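Local structure of UDP-N-Acetylglucosamine 2-Epimerase (Thermus thermophilus, 1V4V) at residues 118-123 against 148-153. The protein probably interconverts UDP-N-acetylglucosamine and UDP-N-acetylmannosamine by inverting C2 of the sugar, as a UDP-N-acetylglucosamine 2-epimerase. Residues are numbered along the deposited sequence; the frame is centred on the assembly and turned at random.
Sequences VGHVEA and DLDFAP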
loop_
_atom_site.group_PDB
_atom_site.type_symbol
_atom_site.label_atom_id
_atom_site.label_comp_id
_atom_site.label_asym_id
_atom_site.label_seq_id
_atom_site.Cartn_x
_atom_site.Cartn_y
_atom_site.Cartn_z
ATOM N N VAL A 118 3.323 -10.388 -6.116
ATOM C CA VAL A 118 4.027 -9.215 -6.624
ATOM C C VAL A 118 5.371 -9.004 -5.943
ATOM O O VAL A 118 5.499 -9.169 -4.729
ATOM C CB VAL A 118 3.183 -7.934 -6.406
ATOM C CG1 VAL A 118 3.990 -6.694 -6.795
ATOM C CG2 VAL A 118 1.912 -8.012 -7.216
ATOM N N GLY A 119 6.367 -8.628 -6.739
ATOM C CA GLY A 119 7.691 -8.356 -6.205
ATOM C C GLY A 119 7.992 -6.897 -6.498
ATOM O O GLY A 119 7.661 -6.408 -7.578
ATOM N N HIS A 120 8.605 -6.199 -5.549
ATOM C CA HIS A 120 8.921 -4.783 -5.731
ATOM C C HIS A 120 10.433 -4.563 -5.754
ATOM O O HIS A 120 11.109 -4.739 -4.738
ATOM C CB HIS A 120 8.295 -3.971 -4.593
ATOM C CG HIS A 120 8.241 -2.500 -4.857
ATOM N ND1 HIS A 120 7.822 -1.592 -3.908
ATOM C CD2 HIS A 120 8.516 -1.779 -5.969
ATOM C CE1 HIS A 120 7.837 -0.379 -4.426
ATOM N NE2 HIS A 120 8.255 -0.464 -5.678
ATOM N N VAL A 121 10.953 -4.183 -6.920
ATOM C CA VAL A 121 12.387 -3.944 -7.098
ATOM C C VAL A 121 12.793 -2.553 -6.593
ATOM O O VAL A 121 12.077 -1.569 -6.797
ATOM C CB VAL A 121 12.775 -4.106 -8.591
ATOM C CG1 VAL A 121 14.279 -3.904 -8.782
ATOM C CG2 VAL A 121 12.365 -5.503 -9.082
ATOM N N GLU A 122 13.945 -2.496 -5.932
ATOM C CA GLU A 122 14.496 -1.269 -5.355
ATOM C C GLU A 122 13.527 -0.665 -4.344
ATOM O O GLU A 122 13.304 0.542 -4.328
ATOM C CB GLU A 122 14.818 -0.232 -6.439
ATOM C CG GLU A 122 15.878 0.779 -5.974
ATOM C CD GLU A 122 16.065 1.961 -6.913
ATOM O OE1 GLU A 122 16.305 1.749 -8.120
ATOM O OE2 GLU A 122 15.986 3.113 -6.436
ATOM N N ALA A 123 12.975 -1.520 -3.490
ATOM C CA ALA A 123 12.007 -1.119 -2.472
ATOM C C ALA A 123 12.602 -0.746 -1.114
ATOM O O ALA A 123 13.682 -1.205 -0.743
ATOM C CB ALA A 123 10.990 -2.238 -2.279
ATOM N N ASP A 148 4.871 -9.556 -2.143
ATOM C CA ASP A 148 5.238 -10.881 -1.660
ATOM C C ASP A 148 6.723 -10.869 -1.317
ATOM O O ASP A 148 7.147 -11.436 -0.312
ATOM C CB ASP A 148 4.976 -11.925 -2.746
ATOM C CG ASP A 148 5.508 -13.297 -2.375
ATOM O OD1 ASP A 148 5.046 -13.869 -1.356
ATOM O OD2 ASP A 148 6.394 -13.796 -3.103
ATOM N N LEU A 149 7.511 -10.211 -2.162
ATOM C CA LEU A 149 8.947 -10.119 -1.947
ATOM C C LEU A 149 9.443 -8.715 -2.270
ATOM O O LEU A 149 9.194 -8.192 -3.358
ATOM C CB LEU A 149 9.677 -11.146 -2.823
ATOM C CG LEU A 149 11.194 -11.289 -2.654
ATOM C CD1 LEU A 149 11.543 -11.462 -1.181
ATOM C CD2 LEU A 149 11.681 -12.489 -3.472
ATOM N N ASP A 150 10.119 -8.100 -1.307
ATOM C CA ASP A 150 10.680 -6.764 -1.488
ATOM C C ASP A 150 12.175 -6.911 -1.702
ATOM O O ASP A 150 12.853 -7.581 -0.919
ATOM C CB ASP A 150 10.444 -5.901 -0.248
ATOM C CG ASP A 150 9.077 -5.256 -0.239
ATOM O OD1 ASP A 150 8.459 -5.206 0.840
ATOM O OD2 ASP A 150 8.629 -4.791 -1.307
ATOM N N PHE A 151 12.680 -6.291 -2.764
ATOM C CA PHE A 151 14.101 -6.331 -3.072
ATOM C C PHE A 151 14.668 -4.973 -2.664
ATOM O O PHE A 151 14.555 -3.995 -3.400
ATOM C CB PHE A 151 14.289 -6.583 -4.567
ATOM C CG PHE A 151 13.677 -7.876 -5.039
ATOM C CD1 PHE A 151 14.335 -9.085 -4.836
ATOM C CD2 PHE A 151 12.433 -7.886 -5.665
ATOM C CE1 PHE A 151 13.764 -10.293 -5.254
ATOM C CE2 PHE A 151 11.851 -9.082 -6.084
ATOM C CZ PHE A 151 12.519 -10.290 -5.880
ATOM N N ALA A 152 15.253 -4.925 -1.470
ATOM C CA ALA A 152 15.816 -3.692 -0.929
ATOM C C ALA A 152 17.234 -3.442 -1.421
ATOM O O ALA A 152 18.077 -4.331 -1.389
ATOM C CB ALA A 152 15.797 -3.743 0.588
ATOM N N PRO A 153 17.515 -2.214 -1.875
ATOM C CA PRO A 153 18.858 -1.896 -2.367
ATOM C C PRO A 153 19.909 -1.805 -1.260
ATOM O O PRO A 153 21.082 -2.085 -1.489
ATOM C CB PRO A 153 18.651 -0.562 -3.078
ATOM C CG PRO A 153 17.571 0.084 -2.243
ATOM C CD PRO A 153 16.606 -1.063 -2.033
#
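His120 and Phe151 meet where two neighbouring parallel strands, 118-121 and 149-152, run side by side in the seven-stranded sheet of one Rossmann-like domain of this GT-B fold. The local axes of these two strand segments run nearly parallel, 9° apart, and helix 136-146 makes the beta-alpha-beta crossover between them. Parallel pairing is evident from the alternating bonds of His120, whose N donates to Leu149 O (3.0 Å) while its O accepts from Phe151 N (3.0 Å).

The Phe151 side chain can be followed outward from that second bond. Phe151 CB lies 3.7 Å from His120 O. Because CG stands anti to the carbonyl carbon (chi1 -60°), the ring swings back toward the start of its own strand, alongside Gly119, and Phe151 CD2 comes to 3.5 Å from His120 O, which sits at the ring edge. CD2 also touches Val121 CG2 obliquely, whereas CE2, farther out, reaches Gly119 CA, a position without a side chain to obstruct the ring. Val357 and Val361 of helix 353-364 also pack against the phenyl group.

On the face carrying His120 and Asp150, Asp150 OD2 lies 3.4 Å from His120 CB; the imidazole instead bonds through ND1 to Asp144 and through NE2 to Gly99 O. Further along, Ala123 N donates to Phe151 O at 2.9 Å, approaching from above the carbonyl plane, 40° out of it.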